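Side-chain contacts in endo-b-1,4-glucanase (Nasutitermes takasagoensis, PDB 1KS8), which probably catalyses endohydrolysis of (1->4)-beta-D-glucosidic linkages in cellulose, lichenin and cereal beta-D-glucans, as a calcium-binding family 9 glycosyl hydrolase: residues A[76-81]-A[222-227]; A[160-165]-A[175-180]; A[296-299]-A[305-308]. All coordinates share one frame; numbering follows the deposited sequence.

Contact 1: A[76-81]-A[222-227]; sequences LIDFEA and LYRATN
R224 reaches across to I77 and D78 and makes a salt bridge over a long span: the nearest CA atoms of 76-81 and 222-227, those of I77 and R224, are 11.2 Å apart. The arginine covers that gap by being stretched throughout, with CG anti to the backbone N (chi1 -175°) and the chain extended from CG to NE. Its NH2 donates to D78 OD2 at 2.8 Å, with an N-H...O angle of 148°. OD2 accepts through its syn lone pair and sits slightly out of the R224 guanidinium plane, and the carboxylate and guanidinium planes are 38° apart, so the pairing is single and skewed, not a flat two-bond fork. Water 1 links the second branches: it lies 2.6 Å from D78 OD1, to which it can donate, and accepts from R224 NH1 at 2.9 Å. Both carboxylate oxygens and both terminal nitrogens are thereby engaged, which restrains the guanidinium's rotation. I77 supplies the apolar part, its CG2 lying over one guanidinium face, 3.6 Å from R224 NH2, as the two side chains run past each other in opposite directions. The contact joins the C-terminal ends of helices 62-78 and 212-226 at the surface; I164 of helix 149-165 touches both I77 and R224, while L263, K266 and L267 of helix 257-268 pack against the arginine.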
loop_
_atom_site.group_PDB
_atom_site.type_symbol
_atom_site.label_atom_id
_atom_site.label_comp_id
_atom_site.label_asym_id
_atom_site.label_seq_id
_atom_site.Cartn_x
_atom_site.Cartn_y
_atom_site.Cartn_z
ATOM N N LEU A 76 -3.849 -6.807 9.229
ATOM C CA LEU A 76 -5.155 -7.228 9.728
ATOM C C LEU A 76 -5.091 -8.648 10.275
ATOM O O LEU A 76 -5.817 -8.999 11.207
ATOM C CB LEU A 76 -6.195 -7.173 8.607
ATOM C CG LEU A 76 -7.241 -6.061 8.661
ATOM C CD1 LEU A 76 -8.144 -6.171 7.441
ATOM C CD2 LEU A 76 -8.062 -6.173 9.938
ATOM N N ILE A 77 -4.228 -9.464 9.683
ATOM C CA ILE A 77 -4.072 -10.850 10.112
ATOM C C ILE A 77 -3.234 -10.973 11.384
ATOM O O ILE A 77 -3.656 -11.604 12.354
ATOM C CB ILE A 77 -3.407 -11.699 9.002
ATOM C CG1 ILE A 77 -4.311 -11.745 7.766
ATOM C CG2 ILE A 77 -3.123 -13.108 9.521
ATOM C CD1 ILE A 77 -3.621 -12.270 6.518
ATOM N N ASP A 78 -2.052 -10.364 11.383
ATOM C CA ASP A 78 -1.148 -10.438 12.529
ATOM C C ASP A 78 -1.498 -9.537 13.705
ATOM O O ASP A 78 -1.138 -9.835 14.847
ATOM C CB ASP A 78 0.282 -10.124 12.081
ATOM C CG ASP A 78 0.890 -11.228 11.243
ATOM O OD1 ASP A 78 1.979 -11.004 10.675
ATOM O OD2 ASP A 78 0.287 -12.319 11.159
ATOM N N PHE A 79 -2.196 -8.439 13.439
ATOM C CA PHE A 79 -2.545 -7.499 14.497
ATOM C C PHE A 79 -4.028 -7.151 14.492
ATOM O O PHE A 79 -4.418 -5.996 14.681
ATOM C CB PHE A 79 -1.673 -6.248 14.346
ATOM C CG PHE A 79 -0.201 -6.553 14.327
ATOM C CD1 PHE A 79 0.460 -6.941 15.491
ATOM C CD2 PHE A 79 0.513 -6.524 13.133
ATOM C CE1 PHE A 79 1.811 -7.300 15.465
ATOM C CE2 PHE A 79 1.860 -6.879 13.095
ATOM C CZ PHE A 79 2.511 -7.269 14.263
ATOM N N GLU A 80 -4.852 -8.172 14.288
ATOM C CA GLU A 80 -6.297 -8.005 14.259
ATOM C C GLU A 80 -6.788 -7.365 15.556
ATOM O O GLU A 80 -7.721 -6.562 15.551
ATOM C CB GLU A 80 -6.975 -9.365 14.064
ATOM C CG GLU A 80 -8.474 -9.274 13.843
ATOM C CD GLU A 80 -9.124 -10.629 13.657
ATOM O OE1 GLU A 80 -10.343 -10.671 13.391
ATOM O OE2 GLU A 80 -8.418 -11.653 13.778
ATOM N N ALA A 81 -6.152 -7.725 16.667
ATOM C CA ALA A 81 -6.529 -7.185 17.968
ATOM C C ALA A 81 -6.414 -5.665 17.989
ATOM O O ALA A 81 -7.165 -4.990 18.691
ATOM C CB ALA A 81 -5.656 -7.792 19.060
ATOM N N LEU A 222 0.384 -17.843 -0.656
ATOM C CA LEU A 222 -0.515 -18.921 -1.043
ATOM C C LEU A 222 -0.352 -20.105 -0.099
ATOM O O LEU A 222 -1.325 -20.772 0.237
ATOM C CB LEU A 222 -0.256 -19.343 -2.489
ATOM C CG LEU A 222 -1.036 -18.495 -3.498
ATOM C CD1 LEU A 222 -0.521 -18.744 -4.899
ATOM C CD2 LEU A 222 -2.522 -18.824 -3.388
ATOM N N TYR A 223 0.876 -20.364 0.337
ATOM C CA TYR A 223 1.098 -21.461 1.269
ATOM C C TYR A 223 0.370 -21.149 2.574
ATOM O O TYR A 223 -0.313 -22.001 3.139
ATOM C CB TYR A 223 2.588 -21.647 1.558
ATOM C CG TYR A 223 2.851 -22.633 2.674
ATOM C CD1 TYR A 223 2.428 -23.959 2.574
ATOM C CD2 TYR A 223 3.498 -22.235 3.845
ATOM C CE1 TYR A 223 2.642 -24.865 3.611
ATOM C CE2 TYR A 223 3.718 -23.134 4.888
ATOM C CZ TYR A 223 3.286 -24.445 4.764
ATOM O OH TYR A 223 3.496 -25.335 5.794
ATOM N N ARG A 224 0.515 -19.917 3.047
ATOM C CA ARG A 224 -0.128 -19.509 4.286
ATOM C C ARG A 224 -1.648 -19.626 4.208
ATOM O O ARG A 224 -2.299 -19.993 5.184
ATOM C CB ARG A 224 0.258 -18.065 4.626
ATOM C CG ARG A 224 -0.262 -17.595 5.973
ATOM C CD ARG A 224 0.201 -16.186 6.295
ATOM N NE ARG A 224 -0.060 -15.860 7.692
ATOM C CZ ARG A 224 0.455 -14.812 8.324
ATOM N NH1 ARG A 224 1.260 -13.978 7.679
ATOM N NH2 ARG A 224 0.185 -14.615 9.607
ATOM N N ALA A 225 -2.204 -19.321 3.039
ATOM C CA ALA A 225 -3.649 -19.357 2.831
ATOM C C ALA A 225 -4.239 -20.729 2.516
ATOM O O ALA A 225 -5.450 -20.926 2.640
ATOM C CB ALA A 225 -4.026 -18.381 1.723
ATOM N N THR A 226 -3.396 -21.677 2.120
ATOM C CA THR A 226 -3.881 -23.007 1.757
ATOM C C THR A 226 -3.295 -24.161 2.558
ATOM O O THR A 226 -3.917 -25.219 2.670
ATOM C CB THR A 226 -3.591 -23.298 0.278
ATOM O OG1 THR A 226 -2.171 -23.324 0.074
ATOM C CG2 THR A 226 -4.209 -22.228 -0.609
ATOM N N ASN A 227 -2.100 -23.958 3.103
ATOM C CA ASN A 227 -1.406 -24.993 3.864
ATOM C C ASN A 227 -0.981 -26.078 2.877
ATOM O O ASN A 227 -0.660 -27.202 3.262
ATOM C CB ASN A 227 -2.320 -25.595 4.938
ATOM C CG ASN A 227 -1.568 -26.480 5.916
ATOM O OD1 ASN A 227 -2.172 -27.232 6.683
ATOM N ND2 ASN A 227 -0.244 -26.385 5.903
HETATM O O HOH W 1 3.326 -12.718 9.209
#

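Contact 2: A[160-165]-A[175-180]; sequences AAASIV and NNLLTH
L177 meets A162 and S163 in the antiparallel pairing of two successive helices, a helical hairpin within the (alpha/alpha)6 barrel fold of this family. The segment axes approach to 8.0 Å with 164° between their directions, and the CA atoms of S163 and L177 come within 5.5 Å, a closeness that A162 and S163, with their small side chains, permit. L177 directs its CB at the other helix and, with CG anti to the carbonyl carbon (chi1 -71°), carries CD1 onto the backbone between A162 and S163. There CD1 is 3.6 Å from S163 N and 3.7 Å from A162 CB. S163 faces L177 with its CB, 4.0 Å from L177 CB, while its hydroxyl is turned back into its own helix, S163 OG donating to A160 O at 2.6 Å, 19° out of the carbonyl plane. A leucine here, without the hydroxyl, would leave A160 O without that donor and would probably push L177 and the facing helix away. T100 of helix 89-106 touches both A162 and L177, and A225 of helix 212-226 touches S163. L178 comes in from beside L177 and brings its CD1 to 4.0 Å from S163 OG.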
loop_
_atom_site.group_PDB
_atom_site.type_symbol
_atom_site.label_atom_id
_atom_site.label_comp_id
_atom_site.label_asym_id
_atom_site.label_seq_id
_atom_site.Cartn_x
_atom_site.Cartn_y
_atom_site.Cartn_z
ATOM N N ALA A 160 -4.590 -13.807 -1.726
ATOM C CA ALA A 160 -4.360 -14.895 -0.783
ATOM C C ALA A 160 -4.417 -14.363 0.645
ATOM O O ALA A 160 -5.031 -14.971 1.521
ATOM C CB ALA A 160 -3.008 -15.551 -1.051
ATOM N N ALA A 161 -3.785 -13.217 0.881
ATOM C CA ALA A 161 -3.798 -12.621 2.211
ATOM C C ALA A 161 -5.238 -12.278 2.586
ATOM O O ALA A 161 -5.677 -12.532 3.711
ATOM C CB ALA A 161 -2.928 -11.369 2.237
ATOM N N ALA A 162 -5.976 -11.707 1.640
ATOM C CA ALA A 162 -7.365 -11.349 1.894
ATOM C C ALA A 162 -8.215 -12.585 2.186
ATOM O O ALA A 162 -9.136 -12.526 2.999
ATOM C CB ALA A 162 -7.939 -10.585 0.704
ATOM N N SER A 163 -7.913 -13.706 1.535
ATOM C CA SER A 163 -8.696 -14.919 1.769
ATOM C C SER A 163 -8.580 -15.346 3.230
ATOM O O SER A 163 -9.515 -15.911 3.795
ATOM C CB SER A 163 -8.246 -16.056 0.838
ATOM O OG SER A 163 -7.014 -16.627 1.242
ATOM N N ILE A 164 -7.433 -15.068 3.840
ATOM C CA ILE A 164 -7.218 -15.403 5.245
ATOM C C ILE A 164 -8.050 -14.455 6.108
ATOM O O ILE A 164 -8.714 -14.871 7.056
ATOM C CB ILE A 164 -5.724 -15.275 5.626
ATOM C CG1 ILE A 164 -4.902 -16.297 4.836
ATOM C CG2 ILE A 164 -5.539 -15.486 7.126
ATOM C CD1 ILE A 164 -3.402 -16.122 4.975
ATOM N N VAL A 165 -8.023 -13.173 5.763
ATOM C CA VAL A 165 -8.779 -12.170 6.498
ATOM C C VAL A 165 -10.266 -12.519 6.583
ATOM O O VAL A 165 -10.888 -12.372 7.636
ATOM C CB VAL A 165 -8.637 -10.775 5.829
ATOM C CG1 VAL A 165 -9.633 -9.791 6.430
ATOM C CG2 VAL A 165 -7.219 -10.260 6.005
ATOM N N ASN A 175 -13.257 -18.129 -0.380
ATOM C CA ASN A 175 -13.027 -19.158 -1.390
ATOM C C ASN A 175 -12.808 -18.536 -2.764
ATOM O O ASN A 175 -11.938 -18.964 -3.521
ATOM C CB ASN A 175 -14.218 -20.120 -1.453
ATOM C CG ASN A 175 -14.317 -21.015 -0.232
ATOM O OD1 ASN A 175 -15.295 -21.744 -0.064
ATOM N ND2 ASN A 175 -13.302 -20.970 0.623
ATOM N N ASN A 176 -13.613 -17.528 -3.083
ATOM C CA ASN A 176 -13.515 -16.842 -4.364
ATOM C C ASN A 176 -12.158 -16.156 -4.489
ATOM O O ASN A 176 -11.499 -16.245 -5.522
ATOM C CB ASN A 176 -14.652 -15.824 -4.492
ATOM C CG ASN A 176 -14.635 -15.091 -5.816
ATOM O OD1 ASN A 176 -14.354 -15.679 -6.861
ATOM N ND2 ASN A 176 -14.956 -13.803 -5.782
ATOM N N LEU A 177 -11.743 -15.477 -3.427
ATOM C CA LEU A 177 -10.455 -14.792 -3.409
ATOM C C LEU A 177 -9.324 -15.778 -3.687
ATOM O O LEU A 177 -8.432 -15.512 -4.491
ATOM C CB LEU A 177 -10.225 -14.143 -2.044
ATOM C CG LEU A 177 -11.069 -12.919 -1.680
ATOM C CD1 LEU A 177 -10.917 -12.621 -0.197
ATOM C CD2 LEU A 177 -10.635 -11.725 -2.518
ATOM N N LEU A 178 -9.367 -16.922 -3.010
ATOM C CA LEU A 178 -8.334 -17.937 -3.166
ATOM C C LEU A 178 -8.278 -18.517 -4.576
ATOM O O LEU A 178 -7.194 -18.783 -5.094
ATOM C CB LEU A 178 -8.543 -19.059 -2.146
ATOM C CG LEU A 178 -7.393 -20.059 -2.003
ATOM C CD1 LEU A 178 -6.114 -19.331 -1.613
ATOM C CD2 LEU A 178 -7.756 -21.095 -0.951
ATOM N N THR A 179 -9.437 -18.719 -5.197
ATOM C CA THR A 179 -9.470 -19.258 -6.553
ATOM C C THR A 179 -8.708 -18.322 -7.487
ATOM O O THR A 179 -7.861 -18.754 -8.268
ATOM C CB THR A 179 -10.920 -19.416 -7.062
ATOM O OG1 THR A 179 -11.582 -20.431 -6.297
ATOM C CG2 THR A 179 -10.936 -19.809 -8.534
ATOM N N HIS A 180 -9.009 -17.032 -7.390
ATOM C CA HIS A 180 -8.348 -16.033 -8.217
ATOM C C HIS A 180 -6.861 -15.948 -7.896
ATOM O O HIS A 180 -6.037 -15.787 -8.796
ATOM C CB HIS A 180 -9.009 -14.670 -8.016
ATOM C CG HIS A 180 -10.329 -14.536 -8.707
ATOM N ND1 HIS A 180 -10.435 -14.274 -10.056
ATOM C CD2 HIS A 180 -11.596 -14.667 -8.248
ATOM C CE1 HIS A 180 -11.711 -14.249 -10.398
ATOM N NE2 HIS A 180 -12.437 -14.486 -9.320
#

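Contact 3: A[296-299]-A[305-308]; sequences LYID and RHAA
The irregular segment 296-299 passes along the first turns of helix 303-319, coming closest at L296 and A307, whose CA atoms are 5.5 Å apart. H306 is central. Its imidazole is sandwiched: I298 CG2 stands 4.1 Å above one face, toward the rim, and R305 NE lies 3.3 Å above the centre of the opposite face. I298 crosses the histidine obliquely; having CG1 anti to the carbonyl carbon (chi1 -65°), it brings CD1 to 3.7 Å from H306 O. D299 touches the ring through its CB. Its carboxylate joins the histidine through water 2, which donates to D299 OD2 at 2.6 Å and lies 2.8 Å from H306 NE2, in the ring plane at its edge. That bridge, together with the two covered faces, probably restrains the turn of the imidazole. D299 OD2 also accepts from W301 N, and R305 is held by the carbonyls of W301 and G302. Deeper in, L296 meets A307 through their CB atoms. This loop-to-helix junction of the (alpha/alpha)6 barrel places the H306 side chain about 11 Å from that of E412, the predicted active-site residue, and about 6 Å from that of D254, a calcium ligand in another structure of this enzyme, the ion being absent here.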
loop_
_atom_site.group_PDB
_atom_site.type_symbol
_atom_site.label_atom_id
_atom_site.label_comp_id
_atom_site.label_asym_id
_atom_site.label_seq_id
_atom_site.Cartn_x
_atom_site.Cartn_y
_atom_site.Cartn_z
ATOM N N LEU A 296 14.600 7.717 10.211
ATOM C CA LEU A 296 15.376 6.928 9.258
ATOM C C LEU A 296 15.251 7.638 7.915
ATOM O O LEU A 296 14.140 7.931 7.476
ATOM C CB LEU A 296 14.795 5.518 9.123
ATOM C CG LEU A 296 15.064 4.514 10.245
ATOM C CD1 LEU A 296 14.182 3.290 10.055
ATOM C CD2 LEU A 296 16.535 4.119 10.233
ATOM N N TYR A 297 16.371 7.931 7.264
ATOM C CA TYR A 297 16.317 8.596 5.966
ATOM C C TYR A 297 16.839 7.617 4.926
ATOM O O TYR A 297 18.043 7.528 4.675
ATOM C CB TYR A 297 17.149 9.881 5.967
ATOM C CG TYR A 297 16.889 10.745 4.754
ATOM C CD1 TYR A 297 17.659 10.616 3.597
ATOM C CD2 TYR A 297 15.821 11.646 4.736
ATOM C CE1 TYR A 297 17.370 11.362 2.454
ATOM C CE2 TYR A 297 15.525 12.392 3.601
ATOM C CZ TYR A 297 16.300 12.245 2.464
ATOM O OH TYR A 297 15.989 12.974 1.338
ATOM N N ILE A 298 15.908 6.886 4.328
ATOM C CA ILE A 298 16.223 5.862 3.345
ATOM C C ILE A 298 16.285 6.366 1.904
ATOM O O ILE A 298 17.093 5.886 1.109
ATOM C CB ILE A 298 15.204 4.705 3.487
ATOM C CG1 ILE A 298 15.390 4.052 4.863
ATOM C CG2 ILE A 298 15.384 3.689 2.374
ATOM C CD1 ILE A 298 14.259 3.148 5.286
ATOM N N ASP A 299 15.439 7.335 1.572
ATOM C CA ASP A 299 15.416 7.908 0.231
ATOM C C ASP A 299 14.598 9.189 0.265
ATOM O O ASP A 299 13.800 9.394 1.181
ATOM C CB ASP A 299 14.796 6.925 -0.767
ATOM C CG ASP A 299 14.931 7.391 -2.206
ATOM O OD1 ASP A 299 16.071 7.660 -2.640
ATOM O OD2 ASP A 299 13.900 7.489 -2.904
ATOM N N ARG A 305 7.198 7.184 4.388
ATOM C CA ARG A 305 6.709 5.868 3.994
ATOM C C ARG A 305 7.812 4.826 4.196
ATOM O O ARG A 305 7.554 3.721 4.670
ATOM C CB ARG A 305 6.260 5.904 2.523
ATOM C CG ARG A 305 6.141 4.550 1.812
ATOM C CD ARG A 305 7.489 4.066 1.271
ATOM N NE ARG A 305 8.121 5.030 0.368
ATOM C CZ ARG A 305 7.825 5.177 -0.921
ATOM N NH1 ARG A 305 6.892 4.421 -1.490
ATOM N NH2 ARG A 305 8.472 6.080 -1.649
ATOM N N HIS A 306 9.046 5.173 3.838
ATOM C CA HIS A 306 10.145 4.232 4.016
ATOM C C HIS A 306 10.398 3.957 5.494
ATOM O O HIS A 306 10.652 2.815 5.877
ATOM C CB HIS A 306 11.427 4.755 3.355
ATOM C CG HIS A 306 11.425 4.653 1.860
ATOM N ND1 HIS A 306 11.286 3.453 1.196
ATOM C CD2 HIS A 306 11.557 5.600 0.901
ATOM C CE1 HIS A 306 11.331 3.666 -0.108
ATOM N NE2 HIS A 306 11.495 4.961 -0.313
ATOM N N ALA A 307 10.331 4.995 6.324
ATOM C CA ALA A 307 10.555 4.825 7.759
ATOM C C ALA A 307 9.434 3.999 8.389
ATOM O O ALA A 307 9.684 3.153 9.252
ATOM C CB ALA A 307 10.651 6.184 8.440
ATOM N N ALA A 308 8.197 4.233 7.956
ATOM C CA ALA A 308 7.069 3.482 8.493
ATOM C C ALA A 308 7.107 2.029 8.011
ATOM O O ALA A 308 6.734 1.119 8.748
ATOM C CB ALA A 308 5.756 4.144 8.095
HETATM O O HOH W 2 12.052 5.597 -2.949
#

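In the fold
Contacts 1 and 2 are neighbours, their centres 10 Å apart, and share a packing region: I77 CD1 lies 3.5 Å from A161 O, and A225 CB is 3.5 Å from S163 OG. Contact 2 falls, in sequence, between the two segments of contact 1. Helix 149-165 thus serves both, paired with helix 171-190 and wedged against helices 62-78 and 212-226. Chemistry follows depth: contact 2 is buried and mainly apolar, contact 1 a surface ion pair with a water link. Contact 3 stands apart, its centre 31 Å from that of contact 2 on the opposite side of the chain's centre; partly buried, it combines apolar packing with a water bridge.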